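Local atomic coordinates of putative iron binding protein (Bordetella pertussis Tohama I, PDB entry 1Y9U), a protein that binds ferric iron through tyrosine side chains and probably serves as a periplasmic solute-binding protein in bacterial iron uptake. Residues R14-I19 with Y270-E276; D106-Y110 with D179-A183. All coordinates share one frame; numbering follows the deposited sequence.

In the fold
Both segments of interaction 2 fall between those of interaction 1 in the sequence: 14-19 comes first, then 106-110, 179-183 and finally 270-276. Their centres lie 19 Å apart and their nearest atoms about 6 Å, without touching. Strand 100-112 runs past both, offering Ser103 and Arg105 to interaction 1 and supplying residues 106-110 to interaction 2; in the two-lobed periplasmic binding protein fold it passes from one lobe to the other. Both contacts touch helix 198-206, which carries Tyr199 and Tyr200; with Tyr143 these bind iron in this protein, although none is bound here. Both contacts thus border the iron-binding tyrosines, probably from different lobes.

Interaction 1 (R14-I19 with Y270-E276)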
loop_
_atom_site.group_PDB
_atom_site.type_symbol
_atom_site.label_atom_id
_atom_site.label_comp_id
_atom_site.label_asym_id
_atom_site.label_seq_id
_atom_site.Cartn_x
_atom_site.Cartn_y
_atom_site.Cartn_z
ATOM N N ARG A 14 8.640 8.845 -1.238
ATOM C CA ARG A 14 7.406 9.495 -0.793
ATOM C C ARG A 14 7.616 10.995 -0.672
ATOM O O ARG A 14 8.629 11.420 -0.094
ATOM C CB ARG A 14 6.973 8.944 0.573
ATOM C CG ARG A 14 6.848 7.442 0.623
ATOM C CD ARG A 14 5.743 6.985 1.568
ATOM N NE ARG A 14 4.437 7.151 0.912
ATOM C CZ ARG A 14 3.292 6.672 1.388
ATOM N NH1 ARG A 14 3.248 6.042 2.552
ATOM N NH2 ARG A 14 2.185 6.842 0.710
ATOM N N GLU A 15 6.637 11.784 -1.128
ATOM C CA GLU A 15 6.772 13.245 -1.199
ATOM C C GLU A 15 7.141 13.701 0.202
ATOM O O GLU A 15 6.463 13.315 1.154
ATOM C CB GLU A 15 5.460 13.976 -1.599
ATOM C CG GLU A 15 4.717 13.590 -2.885
ATOM C CD GLU A 15 5.578 13.467 -4.138
ATOM O OE1 GLU A 15 6.091 12.349 -4.391
ATOM O OE2 GLU A 15 5.703 14.470 -4.905
ATOM N N PRO A 16 8.192 14.502 0.356
ATOM C CA PRO A 16 8.571 14.998 1.687
ATOM C C PRO A 16 7.430 15.646 2.491
ATOM O O PRO A 16 7.497 15.663 3.720
ATOM C CB PRO A 16 9.690 16.018 1.399
ATOM C CG PRO A 16 9.918 16.026 -0.076
ATOM C CD PRO A 16 9.127 14.946 -0.694
ATOM N N LYS A 17 6.391 16.165 1.840
ATOM C CA LYS A 17 5.323 16.818 2.595
ATOM C C LYS A 17 4.422 15.850 3.376
ATOM O O LYS A 17 3.818 16.245 4.361
ATOM C CB LYS A 17 4.501 17.754 1.707
ATOM C CG LYS A 17 5.226 19.060 1.319
ATOM C CD LYS A 17 6.032 19.730 2.466
ATOM C CE LYS A 17 7.525 19.394 2.370
ATOM N NZ LYS A 17 8.341 19.982 3.461
ATOM N N LEU A 18 4.373 14.583 2.971
ATOM C CA LEU A 18 3.714 13.530 3.757
ATOM C C LEU A 18 4.408 13.273 5.100
ATOM O O LEU A 18 3.801 12.737 6.034
ATOM C CB LEU A 18 3.700 12.208 2.973
ATOM C CG LEU A 18 2.891 12.160 1.671
ATOM C CD1 LEU A 18 3.170 10.849 0.958
ATOM C CD2 LEU A 18 1.391 12.342 1.925
ATOM N N ILE A 19 5.680 13.641 5.191
ATOM C CA ILE A 19 6.498 13.268 6.340
ATOM C C ILE A 19 7.233 14.423 7.021
ATOM O O ILE A 19 7.815 14.211 8.062
ATOM C CB ILE A 19 7.523 12.192 5.937
ATOM C CG1 ILE A 19 8.403 12.680 4.778
ATOM C CG2 ILE A 19 6.794 10.890 5.592
ATOM C CD1 ILE A 19 9.435 11.673 4.317
ATOM N N TYR A 270 1.988 9.746 10.380
ATOM C CA TYR A 270 2.471 9.062 9.177
ATOM C C TYR A 270 1.304 8.520 8.358
ATOM O O TYR A 270 1.240 8.712 7.137
ATOM C CB TYR A 270 3.463 7.931 9.543
ATOM C CG TYR A 270 4.117 7.269 8.349
ATOM C CD1 TYR A 270 5.379 7.656 7.918
ATOM C CD2 TYR A 270 3.491 6.235 7.668
ATOM C CE1 TYR A 270 5.973 7.072 6.822
ATOM C CE2 TYR A 270 4.076 5.659 6.558
ATOM C CZ TYR A 270 5.311 6.074 6.136
ATOM O OH TYR A 270 5.926 5.500 5.039
ATOM N N ALA A 271 0.389 7.846 9.036
ATOM C CA ALA A 271 -0.741 7.208 8.361
ATOM C C ALA A 271 -1.756 8.242 7.967
ATOM O O ALA A 271 -2.278 8.184 6.851
ATOM C CB ALA A 271 -1.373 6.136 9.241
ATOM N N GLN A 272 -2.030 9.212 8.835
ATOM C CA GLN A 272 -2.996 10.272 8.530
ATOM C C GLN A 272 -2.605 11.029 7.254
ATOM O O GLN A 272 -3.483 11.410 6.467
ATOM C CB GLN A 272 -3.158 11.231 9.721
ATOM C CG GLN A 272 -4.134 12.433 9.525
ATOM C CD GLN A 272 -5.598 12.127 9.903
ATOM O OE1 GLN A 272 -6.535 12.703 9.319
ATOM N NE2 GLN A 272 -5.795 11.257 10.891
ATOM N N ALA A 273 -1.305 11.196 7.000
ATOM C CA ALA A 273 -0.855 12.037 5.904
ATOM C C ALA A 273 -1.403 11.606 4.546
ATOM O O ALA A 273 -1.751 12.482 3.767
ATOM C CB ALA A 273 0.651 12.106 5.852
ATOM N N ASN A 274 -1.441 10.295 4.242
ATOM C CA ASN A 274 -2.024 9.813 2.980
ATOM C C ASN A 274 -3.250 8.947 3.255
ATOM O O ASN A 274 -3.630 8.185 2.393
ATOM C CB ASN A 274 -1.021 9.016 2.100
ATOM C CG ASN A 274 -1.552 8.705 0.692
ATOM O OD1 ASN A 274 -2.130 9.571 0.041
ATOM N ND2 ASN A 274 -1.355 7.456 0.227
ATOM N N TYR A 275 -3.861 9.077 4.437
ATOM C CA TYR A 275 -5.060 8.341 4.847
ATOM C C TYR A 275 -4.881 6.828 4.774
ATOM O O TYR A 275 -5.808 6.108 4.472
ATOM C CB TYR A 275 -6.282 8.786 4.044
ATOM C CG TYR A 275 -6.627 10.227 4.307
ATOM C CD1 TYR A 275 -6.478 11.205 3.330
ATOM C CD2 TYR A 275 -7.114 10.617 5.544
ATOM C CE1 TYR A 275 -6.801 12.525 3.591
ATOM C CE2 TYR A 275 -7.414 11.920 5.804
ATOM C CZ TYR A 275 -7.274 12.863 4.840
ATOM O OH TYR A 275 -7.609 14.164 5.147
ATOM N N GLU A 276 -3.661 6.379 5.032
ATOM C CA GLU A 276 -3.323 4.980 5.075
ATOM C C GLU A 276 -3.585 4.433 6.477
ATOM O O GLU A 276 -4.056 5.154 7.374
ATOM C CB GLU A 276 -1.866 4.787 4.646
ATOM C CG GLU A 276 -1.668 5.063 3.166
ATOM C CD GLU A 276 -0.232 5.181 2.752
ATOM O OE1 GLU A 276 0.671 5.241 3.622
ATOM O OE2 GLU A 276 -0.004 5.310 1.538
HETATM O O HOH W 1 3.480 9.761 5.761
#
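Arg14 reaches Glu276 with the end of its guanidinium group, forming a two-pronged salt bridge: NH1 donates to OE1 over 2.9 Å and NH2 to OE2 over 2.8 Å. The two planes are only 25° apart, and OE1 receives NH1 on its syn lone pair along an almost straight bond (173°). Asn274 ND2 adds a second bond to Glu276 OE2, 2.9 Å long, from above the carboxylate plane and on the same face as Arg14 NH2. Beside this polar cluster, Leu18 CD2 rests 4.0 Å from Ala273 CB, and Ile19 CG2 lies 4.1 Å from Tyr270 CE1. A water donates to both Leu18 O and Tyr270 O, bridging the loop after strand 7-12 to helix 264-273. That helix ends in a Schellman motif, with Tyr275 at C-prime and Glu276 N bonded to Ala271 O, which sets Glu276 just past the turn. The Glu276 side chain is extended beyond CG (chi2 167°), carrying the carboxylate out to the arginine. Further out, Arg105 forms a salt bridge with Glu276 OE2, and Ser103 bonds Glu276 OE1, while His203 holds Asn274 OD1 and Ser240 engages Tyr270 OH. Asn274 and Glu276 also touch iron-binding Tyr199.

Interaction 2 (D106-Y110 with D179-A183); sequences DRVLY and DRDVA
Tyr110 points from strand 100-112 into the side of helix 179-187, and its atoms meet the helix in turn. Tyr110 CB begins the contact 4.0 Å from Val182 CG1. Tyr110 CD2 comes nearer to Val182 CG1, at 3.7 Å, and also touches Ala183 CB, at 4.1 Å; Ala183 N stands at the ring edge, in its plane. Tyr110 CE2 then comes to 3.6 Å from Asp179 O, a carbonyl placed obliquely to the ring. At the tip, OH is hydrogen-bonded to Asn197 O. With CG anti to the carbonyl carbon (chi1 -65°), the side chain leans back against the strand's direction, so CD2 lies at Val182 and Ala183 and CE2 reaches Asp179 O.

The helix packs on the mixed sheet of a periplasmic binding protein lobe; strand and helix segments run nearly parallel, their directions 22° apart, and their axes approach to 9.6 Å at the closest. At Asp179, Arg107 takes hold of the carboxylate end-on: NH1 donates to OD2 over 2.9 Å and NH2 to OD1 over 3.2 Å. Both oxygens are approached on their syn side, somewhat out of the carboxylate plane; the two flat groups are nearly coplanar and both bonds fairly straight.

Neighbouring asparagines hold this buried ion pair in place. Asn197 uses its backbone N for Asp179 OD2 and its OD1 for Arg107 NH1, while Asn144 OD1 receives Arg107 NE, limiting rotation of the guanidinium. Iron-binding Tyr143 lies beside Arg107, and Tyr200, another such tyrosine, touches both Tyr110 and Asp179.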
loop_
_atom_site.group_PDB
_atom_site.type_symbol
_atom_site.label_atom_id
_atom_site.label_comp_id
_atom_site.label_asym_id
_atom_site.label_seq_id
_atom_site.Cartn_x
_atom_site.Cartn_y
_atom_site.Cartn_z
ATOM N N ASP A 106 -4.588 -1.076 1.822
ATOM C CA ASP A 106 -5.567 -2.107 1.561
ATOM C C ASP A 106 -6.352 -1.846 0.308
ATOM O O ASP A 106 -6.768 -0.708 0.031
ATOM C CB ASP A 106 -6.498 -2.373 2.754
ATOM C CG ASP A 106 -7.167 -1.149 3.330
ATOM O OD1 ASP A 106 -6.514 -0.104 3.526
ATOM O OD2 ASP A 106 -8.337 -1.210 3.695
ATOM N N ARG A 107 -6.542 -2.915 -0.450
ATOM C CA ARG A 107 -7.266 -2.841 -1.704
ATOM C C ARG A 107 -8.656 -3.410 -1.466
ATOM O O ARG A 107 -8.804 -4.565 -1.105
ATOM C CB ARG A 107 -6.516 -3.563 -2.816
ATOM C CG ARG A 107 -7.055 -3.267 -4.197
ATOM C CD ARG A 107 -5.972 -3.323 -5.294
ATOM N NE ARG A 107 -6.390 -2.852 -6.613
ATOM C CZ ARG A 107 -6.527 -1.569 -6.926
ATOM N NH1 ARG A 107 -6.327 -0.622 -6.027
ATOM N NH2 ARG A 107 -6.866 -1.231 -8.156
ATOM N N VAL A 108 -9.657 -2.541 -1.586
ATOM C CA VAL A 108 -11.001 -2.812 -1.107
ATOM C C VAL A 108 -12.027 -2.695 -2.235
ATOM O O VAL A 108 -11.688 -2.461 -3.385
ATOM C CB VAL A 108 -11.329 -1.871 0.082
ATOM C CG1 VAL A 108 -10.267 -1.999 1.203
ATOM C CG2 VAL A 108 -11.428 -0.424 -0.359
ATOM N N LEU A 109 -13.300 -2.862 -1.884
ATOM C CA LEU A 109 -14.401 -2.734 -2.813
ATOM C C LEU A 109 -15.119 -1.423 -2.550
ATOM O O LEU A 109 -15.610 -1.186 -1.452
ATOM C CB LEU A 109 -15.373 -3.895 -2.643
ATOM C CG LEU A 109 -16.355 -4.115 -3.798
ATOM C CD1 LEU A 109 -15.655 -4.659 -5.057
ATOM C CD2 LEU A 109 -17.491 -5.030 -3.381
ATOM N N TYR A 110 -15.137 -0.543 -3.542
ATOM C CA TYR A 110 -16.015 0.623 -3.503
ATOM C C TYR A 110 -17.389 0.160 -3.915
ATOM O O TYR A 110 -17.496 -0.606 -4.864
ATOM C CB TYR A 110 -15.572 1.682 -4.484
ATOM C CG TYR A 110 -14.226 2.357 -4.249
ATOM C CD1 TYR A 110 -13.349 1.978 -3.236
ATOM C CD2 TYR A 110 -13.828 3.408 -5.094
ATOM C CE1 TYR A 110 -12.117 2.610 -3.091
ATOM C CE2 TYR A 110 -12.621 4.039 -4.940
ATOM C CZ TYR A 110 -11.775 3.659 -3.918
ATOM O OH TYR A 110 -10.533 4.259 -3.835
ATOM N N ASP A 179 -7.911 4.837 -9.675
ATOM C CA ASP A 179 -8.749 4.283 -8.627
ATOM C C ASP A 179 -9.941 5.189 -8.310
ATOM O O ASP A 179 -11.057 4.701 -8.085
ATOM C CB ASP A 179 -7.948 3.992 -7.353
ATOM C CG ASP A 179 -7.331 2.628 -7.331
ATOM O OD1 ASP A 179 -7.253 1.920 -8.388
ATOM O OD2 ASP A 179 -6.835 2.175 -6.268
ATOM N N ARG A 180 -9.726 6.496 -8.270
ATOM C CA ARG A 180 -10.813 7.415 -7.987
ATOM C C ARG A 180 -11.892 7.391 -9.071
ATOM O O ARG A 180 -13.050 7.649 -8.785
ATOM C CB ARG A 180 -10.314 8.831 -7.716
ATOM C CG ARG A 180 -9.602 8.920 -6.383
ATOM C CD ARG A 180 -8.960 10.219 -6.150
ATOM N NE ARG A 180 -7.615 10.095 -6.650
ATOM C CZ ARG A 180 -6.544 10.557 -6.057
ATOM N NH1 ARG A 180 -6.624 11.271 -4.928
ATOM N NH2 ARG A 180 -5.386 10.358 -6.647
ATOM N N ASP A 181 -11.506 7.052 -10.300
ATOM C CA ASP A 181 -12.496 6.904 -11.381
ATOM C C ASP A 181 -13.543 5.834 -11.087
ATOM O O ASP A 181 -14.648 5.870 -11.627
ATOM C CB ASP A 181 -11.823 6.597 -12.713
ATOM C CG ASP A 181 -11.031 7.758 -13.257
ATOM O OD1 ASP A 181 -11.395 8.952 -13.017
ATOM O OD2 ASP A 181 -10.051 7.536 -13.985
ATOM N N VAL A 182 -13.199 4.863 -10.271
ATOM C CA VAL A 182 -14.181 3.876 -9.831
ATOM C C VAL A 182 -15.317 4.572 -9.101
ATOM O O VAL A 182 -16.487 4.282 -9.343
ATOM C CB VAL A 182 -13.540 2.781 -8.962
ATOM C CG1 VAL A 182 -14.588 1.855 -8.373
ATOM C CG2 VAL A 182 -12.493 2.002 -9.758
ATOM N N ALA A 183 -14.979 5.474 -8.172
ATOM C CA ALA A 183 -16.002 6.223 -7.438
ATOM C C ALA A 183 -16.810 7.147 -8.361
ATOM O O ALA A 183 -18.042 7.216 -8.290
ATOM C CB ALA A 183 -15.355 7.019 -6.316
#